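Long-range contacts in putative uncharacterized protein pf13_0012 (PDB 2VWA), which is a malaria parasite sporozoite membrane protein essential for liver-stage development, whose soluble domain, the part described here, binds the lipid phosphatidylethanolamine: residues N13-D18 against N69-K74; Y56-V61 against K79-L84. All blocks are in the same frame, centred on the assembly; numbering follows the deposited sequence.

Contact 1: residues N13-D18 against N69-K74; sequences NKNNVD and NISLSK
Leu72 O is gripped by two asparagine side chains from the facing loop. Asn13 ND2 donates to Leu72 O at 3.2 Å, coming from above the carbonyl plane rather than along a lone pair, and a weak bond, despite its 3.1 Å length, runs from Asn15 ND2 to Leu72 O. Both side chains reach across because CG stands anti to the backbone N (chi1 -168° in Asn13, -175° in Asn15). Each amide also works at its other end. Asn13 OD1 accepts from Asn15 N at 2.9 Å and Asn15 OD1 from Val17 N at 3.1 Å, two successive Asx turns that curl residues 13-17. Asparagine suits both places, since its short amide can fold the local chain with its oxygen while donating outward with its nitrogen. Asn13 ND2 also has a partner in Glu77, which helps fix the amide's rotation.

Backbone joins backbone where Lys74 N donates to Asn15 O at 2.9 Å, tying the start of helix 74-99 to the loop. The long, flexible side chain of Lys74 bends back at chi3 and chi4, so that its ammonium meets Asn13 O in the carbonyl plane, NZ to O 3.0 Å. Ser73, an N-cap, suits the start of a helix because its short side chain caps a backbone N of the first turn, while Gln76 OE1 accepts from Ser73 N. The modelled approach of Ser73 OG to Asp18 OD1 is too short to be trusted in detail.

Leu72 turns its side chain away from the asparagines and onto Val19 and Phe27. The contact thus lies at the surface, pinning the loop that leads into helix 21-41 over the connection between helix 54-67 and the N terminus of helix 74-99.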
ATOM      1  N   ASN A  13      -7.473  10.012  -8.303  1.00 23.47           N
ATOM      2  CA  ASN A  13      -6.284  10.857  -8.344  1.00 21.31           C
ATOM      3  C   ASN A  13      -6.363  11.612  -9.648  1.00 21.12           C
ATOM      4  O   ASN A  13      -6.418  10.993 -10.714  1.00 20.45           O
ATOM      5  CB  ASN A  13      -4.995  10.022  -8.303  1.00 20.85           C
ATOM      6  CG  ASN A  13      -3.732  10.872  -8.039  1.00 18.47           C
ATOM      7  OD1 ASN A  13      -3.522  11.913  -8.661  1.00 15.22           O
ATOM      8  ND2 ASN A  13      -2.892  10.413  -7.113  1.00 12.87           N
ATOM      9  N   LYS A  14      -6.389  12.941  -9.564  1.00 20.85           N
ATOM     10  CA  LYS A  14      -6.451  13.784 -10.759  1.00 21.48           C
ATOM     11  C   LYS A  14      -5.148  14.544 -11.025  1.00 20.65           C
ATOM     12  O   LYS A  14      -5.057  15.337 -11.969  1.00 21.26           O
ATOM     13  CB  LYS A  14      -7.605  14.772 -10.655  1.00 22.32           C
ATOM     14  CG  LYS A  14      -8.923  14.224 -11.118  1.00 25.13           C
ATOM     15  CD  LYS A  14     -10.049  15.032 -10.492  1.00 30.28           C
ATOM     16  CE  LYS A  14     -11.395  14.592 -11.031  1.00 33.23           C
ATOM     17  NZ  LYS A  14     -12.425  14.627  -9.952  1.00 36.38           N
ATOM     18  N   ASN A  15      -4.147  14.307 -10.190  1.00 19.00           N
ATOM     19  CA  ASN A  15      -2.823  14.778 -10.473  1.00 17.37           C
ATOM     20  C   ASN A  15      -2.164  13.993 -11.625  1.00 17.15           C
ATOM     21  O   ASN A  15      -2.001  12.762 -11.527  1.00 16.99           O
ATOM     22  CB  ASN A  15      -1.987  14.652  -9.223  1.00 16.80           C
ATOM     23  CG  ASN A  15      -0.630  15.221  -9.398  1.00 14.87           C
ATOM     24  OD1 ASN A  15      -0.424  16.124 -10.211  1.00 14.26           O
ATOM     25  ND2 ASN A  15       0.321  14.707  -8.640  1.00 13.34           N
ATOM     26  N   ASN A  16      -1.800  14.694 -12.709  1.00 16.22           N
ATOM     27  CA  ASN A  16      -0.943  14.083 -13.751  1.00 15.35           C
ATOM     28  C   ASN A  16       0.504  14.572 -13.834  1.00 13.76           C
ATOM     29  O   ASN A  16       1.156  14.367 -14.843  1.00 13.92           O
ATOM     30  CB  ASN A  16      -1.598  14.066 -15.145  1.00 15.56           C
ATOM     31  CG  ASN A  16      -3.052  13.560 -15.108  1.00 18.52           C
ATOM     32  OD1 ASN A  16      -3.935  14.201 -14.520  1.00 18.91           O
ATOM     33  ND2 ASN A  16      -3.299  12.411 -15.734  1.00 20.02           N
ATOM     34  N   VAL A  17       1.009  15.161 -12.757  1.00 11.80           N
ATOM     35  CA  VAL A  17       2.399  15.614 -12.689  1.00 10.78           C
ATOM     36  C   VAL A  17       3.241  14.709 -11.764  1.00 10.41           C
ATOM     37  O   VAL A  17       3.118  14.788 -10.539  1.00 10.56           O
ATOM     38  CB  VAL A  17       2.479  17.071 -12.174  1.00 10.57           C
ATOM     39  CG1 VAL A  17       3.924  17.568 -12.170  1.00  7.93           C
ATOM     40  CG2 VAL A  17       1.612  17.981 -13.050  1.00 10.31           C
ATOM     41  N   ASP A  18       4.070  13.851 -12.356  1.00  9.14           N
ATOM     42  CA  ASP A  18       4.877  12.888 -11.607  1.00  8.26           C
ATOM     43  C   ASP A  18       5.817  13.548 -10.584  1.00  7.24           C
ATOM     44  O   ASP A  18       6.376  14.634 -10.855  1.00  6.54           O
ATOM     45  CB  ASP A  18       5.770  12.069 -12.554  1.00  8.93           C
ATOM     46  CG  ASP A  18       5.000  11.156 -13.496  1.00 10.47           C
ATOM     47  OD1 ASP A  18       3.801  10.886 -13.270  1.00 13.27           O
ATOM     48  OD2 ASP A  18       5.623  10.682 -14.481  1.00 11.80           O
ATOM     49  N   ASN A  69       2.061  14.183   2.996  1.00 19.91           N
ATOM     50  CA  ASN A  69       1.917  15.348   2.119  1.00 19.99           C
ATOM     51  C   ASN A  69       2.731  15.216   0.850  1.00 18.47           C
ATOM     52  O   ASN A  69       3.573  16.042   0.565  1.00 18.76           O
ATOM     53  CB  ASN A  69       2.292  16.651   2.850  1.00 21.19           C
ATOM     54  CG  ASN A  69       2.109  17.886   1.967  1.00 24.43           C
ATOM     55  OD1 ASN A  69       1.017  18.127   1.419  1.00 27.53           O
ATOM     56  ND2 ASN A  69       3.186  18.664   1.805  1.00 26.27           N
ATOM     57  N   ILE A  70       2.508  14.146   0.111  1.00 17.30           N
ATOM     58  CA  ILE A  70       3.131  13.997  -1.193  1.00 15.88           C
ATOM     59  C   ILE A  70       2.042  13.598  -2.166  1.00 15.71           C
ATOM     60  O   ILE A  70       1.168  12.783  -1.836  1.00 16.24           O
ATOM     61  CB  ILE A  70       4.272  12.953  -1.184  1.00 15.52           C
ATOM     62  CG1 ILE A  70       5.076  13.028  -2.486  1.00 14.39           C
ATOM     63  CG2 ILE A  70       3.724  11.570  -0.941  1.00 15.39           C
ATOM     64  CD1 ILE A  70       6.064  11.893  -2.677  1.00 14.92           C
ATOM     65  N   SER A  71       2.068  14.172  -3.355  1.00 14.42           N
ATOM     66  CA  SER A  71       1.041  13.845  -4.306  1.00 13.71           C
ATOM     67  C   SER A  71       1.632  13.157  -5.533  1.00 13.35           C
ATOM     68  O   SER A  71       2.180  13.812  -6.432  1.00 13.56           O
ATOM     69  CB  SER A  71       0.227  15.086  -4.690  1.00 13.48           C
ATOM     70  OG  SER A  71      -0.639  14.775  -5.774  1.00 14.38           O
ATOM     71  N   LEU A  72       1.508  11.832  -5.550  1.00 12.30           N
ATOM     72  CA  LEU A  72       1.867  11.010  -6.701  1.00 11.20           C
ATOM     73  C   LEU A  72       0.954  11.367  -7.831  1.00 10.83           C
ATOM     74  O   LEU A  72      -0.139  11.874  -7.600  1.00 10.12           O
ATOM     75  CB  LEU A  72       1.684   9.532  -6.364  1.00 10.73           C
ATOM     76  CG  LEU A  72       2.917   8.732  -5.907  1.00 11.58           C
ATOM     77  CD1 LEU A  72       3.912   9.533  -5.115  1.00  9.95           C
ATOM     78  CD2 LEU A  72       2.555   7.426  -5.162  1.00 10.87           C
ATOM     79  N   SER A  73       1.402  11.130  -9.058  1.00 10.54           N
ATOM     80  CA  SER A  73       0.478  11.173 -10.180  1.00 10.96           C
ATOM     81  C   SER A  73      -0.399   9.914 -10.249  1.00 11.85           C
ATOM     82  O   SER A  73      -0.067   8.885  -9.636  1.00 11.10           O
ATOM     83  CB  SER A  73       1.244  11.358 -11.475  1.00 10.62           C
ATOM     84  OG  SER A  73       1.998  10.213 -11.754  1.00  9.18           O
ATOM     85  N   LYS A  74      -1.514   9.999 -10.990  1.00 13.25           N
ATOM     86  CA  LYS A  74      -2.445   8.876 -11.124  1.00 14.87           C
ATOM     87  C   LYS A  74      -1.667   7.655 -11.564  1.00 14.56           C
ATOM     88  O   LYS A  74      -1.797   6.570 -10.967  1.00 14.57           O
ATOM     89  CB  LYS A  74      -3.559   9.167 -12.137  1.00 15.01           C
ATOM     90  CG  LYS A  74      -4.784   8.229 -12.003  1.00 17.40           C
ATOM     91  CD  LYS A  74      -5.580   8.075 -13.310  1.00 18.97           C
ATOM     92  CE  LYS A  74      -6.769   9.062 -13.428  1.00 26.08           C
ATOM     93  NZ  LYS A  74      -6.387  10.506 -13.688  1.00 28.81           N
TER

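Contact 2: residues Y56-V61 against K79-L84; sequences YMQKFV and KAVMDL. With PTY (phosphatidylethanolamine), chain G.
Val61 pushes its branched side chain into a hollow on the facing helix, where Ala80, Val81 and Leu84 make the walls and Glu77 adds a fourth side. Its closest touch is CG2 against Leu84 CD2 at 3.5 Å. With CG1 anti to the backbone N (chi1 170°), that methyl faces Ala80, Val61 CG1 to Ala80 CB 4.2 Å, and CG2 is left for Leu84; alanine suits this wall because a single methyl leaves room for the incoming branch.

Val81 is the answering bump, seated among three residues. Its CG2 lies between Gln58 CG, 3.8 Å away, and Val61 CG2, while its CG1 rests on the CB of Met57. Gln58 takes part through its aliphatic stem, which suits a residue at the edge of the buried interface. The interlocking is consistent with ridges-into-grooves packing between two steeply crossed helices of an all-helical domain, helix 54-67 and helix 74-99, whose local axes run 9.1 Å apart at 123°.

Met57, a selenomethionine in the crystal, sets its CB against Leu84 CB at 4.3 Å, and its bent chain brings SE to 4.1 Å from Leu84 C and also touches Lys85. Another face of 79-84 carries the lipid: Lys79, Met82 and Asp83 line the phosphatidylethanolamine pocket, with Met82 CB 3.8 Å from acyl carbon C29, and the Asp83 carboxylate is held in a salt bridge by Arg32.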
ATOM      1  N   TYR A  56      -7.931  -2.389  -0.678  1.00 20.17           N
ATOM      2  CA  TYR A  56      -7.087  -2.313   0.482  1.00 18.95           C
ATOM      3  C   TYR A  56      -5.736  -1.642   0.207  1.00 20.49           C
ATOM      4  O   TYR A  56      -5.277  -0.794   0.984  1.00 19.94           O
ATOM      5  CB  TYR A  56      -6.900  -3.715   1.021  1.00 17.67           C
ATOM      6  CG  TYR A  56      -5.895  -3.867   2.121  1.00 14.17           C
ATOM      7  CD1 TYR A  56      -5.961  -3.079   3.275  1.00 10.14           C
ATOM      8  CD2 TYR A  56      -4.892  -4.829   2.020  1.00  9.71           C
ATOM      9  CE1 TYR A  56      -5.039  -3.237   4.297  1.00  9.11           C
ATOM     10  CE2 TYR A  56      -3.970  -5.004   3.034  1.00  9.54           C
ATOM     11  CZ  TYR A  56      -4.047  -4.211   4.164  1.00 12.13           C
ATOM     12  OH  TYR A  56      -3.127  -4.395   5.163  1.00 13.88           O
HETATM   13  N   MSE A  57      -5.089  -1.993  -0.895  1.00 21.98           N
HETATM   14  CA  MSE A  57      -3.826  -1.341  -1.184  1.00 25.53           C
HETATM   15  C   MSE A  57      -3.981   0.098  -1.641  1.00 22.13           C
HETATM   16  O   MSE A  57      -3.181   0.936  -1.256  1.00 21.05           O
HETATM   17  CB  MSE A  57      -2.961  -2.148  -2.124  1.00 25.01           C
HETATM   18  CG  MSE A  57      -3.610  -3.368  -2.610  1.00 29.44           C
HETATM   19 SE   MSE A  57      -2.291  -4.777  -2.505  1.00 38.57          SE
HETATM   20  CE  MSE A  57      -3.421  -6.276  -1.957  1.00 31.45           C
ATOM     21  N   GLN A  58      -5.018   0.367  -2.430  1.00 21.03           N
ATOM     22  CA  GLN A  58      -5.361   1.717  -2.847  1.00 20.45           C
ATOM     23  C   GLN A  58      -5.609   2.638  -1.658  1.00 18.79           C
ATOM     24  O   GLN A  58      -5.032   3.712  -1.573  1.00 17.83           O
ATOM     25  CB  GLN A  58      -6.591   1.712  -3.737  1.00 21.40           C
ATOM     26  CG  GLN A  58      -6.296   1.514  -5.202  1.00 25.83           C
ATOM     27  CD  GLN A  58      -7.227   2.331  -6.095  1.00 31.55           C
ATOM     28  OE1 GLN A  58      -8.406   1.995  -6.247  1.00 34.92           O
ATOM     29  NE2 GLN A  58      -6.701   3.412  -6.691  1.00 31.94           N
ATOM     30  N   LYS A  59      -6.455   2.200  -0.730  1.00 17.81           N
ATOM     31  CA  LYS A  59      -6.775   3.011   0.450  1.00 16.77           C
ATOM     32  C   LYS A  59      -5.511   3.354   1.194  1.00 15.43           C
ATOM     33  O   LYS A  59      -5.386   4.456   1.727  1.00 15.49           O
ATOM     34  CB  LYS A  59      -7.759   2.311   1.378  1.00 17.08           C
ATOM     35  CG  LYS A  59      -9.177   2.224   0.859  1.00 18.16           C
ATOM     36  CD  LYS A  59     -10.034   1.661   1.965  1.00 23.14           C
ATOM     37  CE  LYS A  59     -11.366   1.156   1.462  1.00 25.46           C
ATOM     38  NZ  LYS A  59     -12.315   2.272   1.285  1.00 28.79           N
ATOM     39  N   PHE A  60      -4.569   2.420   1.184  1.00 14.22           N
ATOM     40  CA  PHE A  60      -3.264   2.614   1.819  1.00 13.78           C
ATOM     41  C   PHE A  60      -2.361   3.625   1.111  1.00 12.87           C
ATOM     42  O   PHE A  60      -1.711   4.442   1.760  1.00 12.29           O
ATOM     43  CB  PHE A  60      -2.519   1.284   1.964  1.00 13.72           C
ATOM     44  CG  PHE A  60      -2.072   1.036   3.341  1.00 14.76           C
ATOM     45  CD1 PHE A  60      -0.876   1.574   3.799  1.00 15.93           C
ATOM     46  CD2 PHE A  60      -2.877   0.319   4.221  1.00 14.86           C
ATOM     47  CE1 PHE A  60      -0.477   1.374   5.121  1.00 16.43           C
ATOM     48  CE2 PHE A  60      -2.477   0.125   5.542  1.00 15.24           C
ATOM     49  CZ  PHE A  60      -1.287   0.657   5.990  1.00 13.77           C
ATOM     50  N   VAL A  61      -2.329   3.558  -0.212  1.00 11.79           N
ATOM     51  CA  VAL A  61      -1.509   4.461  -0.996  1.00 11.64           C
ATOM     52  C   VAL A  61      -2.096   5.884  -0.923  1.00 12.47           C
ATOM     53  O   VAL A  61      -1.355   6.868  -0.873  1.00 12.47           O
ATOM     54  CB  VAL A  61      -1.340   3.960  -2.483  1.00 11.02           C
ATOM     55  CG1 VAL A  61      -0.693   5.020  -3.352  1.00  8.22           C
ATOM     56  CG2 VAL A  61      -0.518   2.663  -2.532  1.00  8.87           C
ATOM     57  N   LYS A  79       0.920   2.416 -10.182  1.00 10.78           N
ATOM     58  CA  LYS A  79       2.139   1.643 -10.145  1.00 11.75           C
ATOM     59  C   LYS A  79       2.525   1.304  -8.652  1.00 10.34           C
ATOM     60  O   LYS A  79       2.997   0.209  -8.348  1.00  9.63           O
ATOM     61  CB  LYS A  79       3.218   2.401 -10.917  1.00 11.40           C
ATOM     62  CG  LYS A  79       4.521   1.664 -11.093  1.00 15.87           C
ATOM     63  CD  LYS A  79       5.397   2.268 -12.202  1.00 16.47           C
ATOM     64  CE  LYS A  79       6.903   2.129 -11.845  1.00 24.44           C
ATOM     65  NZ  LYS A  79       7.665   3.445 -12.004  1.00 28.42           N
ATOM     66  N   ALA A  80       2.238   2.208  -7.721  1.00  8.86           N
ATOM     67  CA  ALA A  80       2.575   1.967  -6.332  1.00  8.62           C
ATOM     68  C   ALA A  80       1.716   0.847  -5.705  1.00  8.14           C
ATOM     69  O   ALA A  80       2.221   0.047  -4.909  1.00  7.42           O
ATOM     70  CB  ALA A  80       2.491   3.261  -5.525  1.00  7.60           C
ATOM     71  N   VAL A  81       0.436   0.817  -6.075  1.00  7.96           N
ATOM     72  CA  VAL A  81      -0.531  -0.215  -5.707  1.00  8.41           C
ATOM     73  C   VAL A  81      -0.089  -1.571  -6.204  1.00  9.34           C
ATOM     74  O   VAL A  81      -0.016  -2.524  -5.438  1.00  9.22           O
ATOM     75  CB  VAL A  81      -1.921   0.087  -6.312  1.00  8.86           C
ATOM     76  CG1 VAL A  81      -2.877  -1.151  -6.207  1.00  7.99           C
ATOM     77  CG2 VAL A  81      -2.537   1.325  -5.656  1.00  6.43           C
HETATM   78  N   MSE A  82       0.240  -1.658  -7.484  1.00 11.03           N
HETATM   79  CA  MSE A  82       0.811  -2.897  -8.025  1.00 12.86           C
HETATM   80  C   MSE A  82       2.040  -3.365  -7.220  1.00 12.32           C
HETATM   81  O   MSE A  82       2.208  -4.560  -6.958  1.00 11.53           O
HETATM   82  CB  MSE A  82       1.143  -2.738  -9.516  1.00 14.26           C
HETATM   83  CG  MSE A  82      -0.087  -2.675 -10.425  1.00 21.58           C
HETATM   84 SE   MSE A  82      -1.359  -4.161 -10.029  1.00 45.70          SE
HETATM   85  CE  MSE A  82      -0.147  -5.689 -10.432  1.00 35.52           C
ATOM     86  N   ASP A  83       2.876  -2.414  -6.812  1.00 11.57           N
ATOM     87  CA  ASP A  83       4.079  -2.725  -6.074  1.00 12.20           C
ATOM     88  C   ASP A  83       3.739  -3.277  -4.695  1.00 11.20           C
ATOM     89  O   ASP A  83       4.270  -4.279  -4.277  1.00 10.11           O
ATOM     90  CB  ASP A  83       4.969  -1.485  -5.982  1.00 13.12           C
ATOM     91  CG  ASP A  83       6.330  -1.784  -5.392  1.00 18.63           C
ATOM     92  OD1 ASP A  83       6.417  -2.158  -4.191  1.00 23.13           O
ATOM     93  OD2 ASP A  83       7.338  -1.645  -6.126  1.00 25.27           O
ATOM     94  N   LEU A  84       2.831  -2.621  -3.999  1.00 11.46           N
ATOM     95  CA  LEU A  84       2.343  -3.124  -2.712  1.00 12.07           C
ATOM     96  C   LEU A  84       1.740  -4.515  -2.797  1.00 11.36           C
ATOM     97  O   LEU A  84       1.946  -5.321  -1.906  1.00 12.36           O
ATOM     98  CB  LEU A  84       1.343  -2.141  -2.084  1.00 12.14           C
ATOM     99  CG  LEU A  84       1.956  -1.178  -1.069  1.00 12.75           C
ATOM    100  CD1 LEU A  84       3.319  -0.667  -1.475  1.00 12.68           C
ATOM    101  CD2 LEU A  84       1.002  -0.044  -0.813  1.00 11.32           C
TER
HETATM  102  C1  PTY G1230      11.457  -8.650   7.507  0.50 54.27           C
HETATM  103  C2  PTY G1230       8.648 -11.849  12.033  0.50 54.13           C
HETATM  104  C3  PTY G1230       7.587 -10.922  11.444  0.50 54.62           C
HETATM  105  O4  PTY G1230      11.971  -8.027   6.330  0.50 54.98           O
HETATM  106  C5  PTY G1230       9.825 -10.357   8.285  0.50 54.18           C
HETATM  107  C6  PTY G1230      10.153  -9.364   7.172  0.50 53.78           C
HETATM  108  O7  PTY G1230      10.281 -10.042   5.916  0.50 52.71           O
HETATM  109  C8  PTY G1230       9.099  -9.967   5.051  0.50 51.87           C
HETATM  110  O10 PTY G1230       7.989 -10.167   5.519  0.50 51.14           O
HETATM  111  C11 PTY G1230       9.237  -9.660   3.573  0.50 51.01           C
HETATM  112  C12 PTY G1230      10.158 -10.686   2.913  0.50 50.74           C
HETATM  113  C13 PTY G1230       9.995 -10.754   1.396  0.50 50.29           C
HETATM  114  C14 PTY G1230      10.663  -9.583   0.682  0.50 50.41           C
HETATM  115  C15 PTY G1230      12.003  -9.973   0.060  0.50 50.21           C
HETATM  116  C16 PTY G1230      12.857  -8.743  -0.246  0.50 49.53           C
HETATM  117  C17 PTY G1230      12.524  -8.195  -1.632  0.50 49.58           C
HETATM  118  C18 PTY G1230      13.312  -6.932  -1.960  0.50 49.51           C
HETATM  119  C19 PTY G1230      13.312  -6.677  -3.463  0.50 49.48           C
HETATM  120  C20 PTY G1230      12.469  -5.454  -3.819  0.50 49.47           C
HETATM  121  C21 PTY G1230      11.187  -5.827  -4.558  0.50 48.93           C
HETATM  122  C22 PTY G1230      11.435  -6.037  -6.051  0.50 49.25           C
HETATM  123  C23 PTY G1230      10.862  -4.908  -6.903  0.50 48.93           C
HETATM  124  C24 PTY G1230       9.518  -5.285  -7.527  0.50 48.20           C
HETATM  125  C25 PTY G1230       8.741  -4.014  -7.851  0.50 47.89           C
HETATM  126  C26 PTY G1230       7.271  -4.269  -8.170  0.50 47.19           C
HETATM  127  C27 PTY G1230       6.693  -3.019  -8.815  0.50 47.16           C
HETATM  128  C28 PTY G1230       5.514  -3.298  -9.736  0.50 47.63           C
HETATM  129  C29 PTY G1230       4.825  -1.991 -10.078  0.50 47.22           C
HETATM  130  C30 PTY G1230      13.281  -8.384   5.801  0.50 55.26           C
HETATM  131  C31 PTY G1230      13.487  -9.690   5.062  0.50 55.66           C
HETATM  132  O30 PTY G1230      14.208  -7.607   5.963  0.50 54.83           O
HETATM  133  C32 PTY G1230      13.716  -9.445   3.574  0.50 55.98           C
HETATM  134  C33 PTY G1230      14.347 -10.670   2.916  0.50 56.76           C
HETATM  135  C34 PTY G1230      15.526 -10.289   2.021  0.50 57.11           C
HETATM  136  C35 PTY G1230      15.878 -11.435   1.072  0.50 57.66           C
HETATM  137  C36 PTY G1230      17.386 -11.677   1.045  0.50 58.29           C
HETATM  138  C37 PTY G1230      17.997 -11.241  -0.283  0.50 58.60           C
HETATM  139  C38 PTY G1230      19.425 -10.738  -0.089  0.50 59.34           C
HETATM  140  C39 PTY G1230      19.534  -9.235  -0.338  0.50 59.81           C
HETATM  141  C40 PTY G1230      20.439  -8.927  -1.534  0.50 60.07           C
HETATM  142  C41 PTY G1230      20.139  -7.550  -2.123  0.50 60.01           C
HETATM  143  C42 PTY G1230      19.579  -7.655  -3.541  0.50 60.05           C
HETATM  144  C43 PTY G1230      19.936  -6.424  -4.371  0.50 60.21           C
HETATM  145  C44 PTY G1230      18.725  -5.887  -5.111  0.50 59.94           C
HETATM  146  P1  PTY G1230       8.878  -8.873  10.302  0.50 55.81           P
HETATM  147  O11 PTY G1230       8.034  -9.562  11.499  0.50 55.03           O
HETATM  148  O12 PTY G1230       8.199  -7.569   9.946  0.50 54.74           O
HETATM  149  O13 PTY G1230      10.335  -8.850  10.709  0.50 55.55           O
HETATM  150  O14 PTY G1230       8.709  -9.890   9.049  0.50 54.95           O
HETATM  151  N1  PTY G1230       8.170 -12.387  13.292  0.50 53.40           N

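How the contacts relate
Residues 13-18 come first, in the loop before helix 21-41. The chain then passes through that helix and helix 44-50 to reach 56-61 on helix 54-67, turns through 69-74 and enters helix 74-99, where 79-84 lies. Contact 1 closes the longer loop, 50 residues that are mostly helix; contact 2 closes a 17-residue loop around the turn between two helices. Since 56-61 falls inside the first loop and 79-84 beyond it, the contacts cross rather than nest. Their centres lie about 14 Å apart, and they touch where Leu72 CD2 packs on Ala80 CB at 4.2 Å. Contact 1 ties the N-terminal loop to the start of helix 74-99, contact 2 helix 54-67 to the turns that follow.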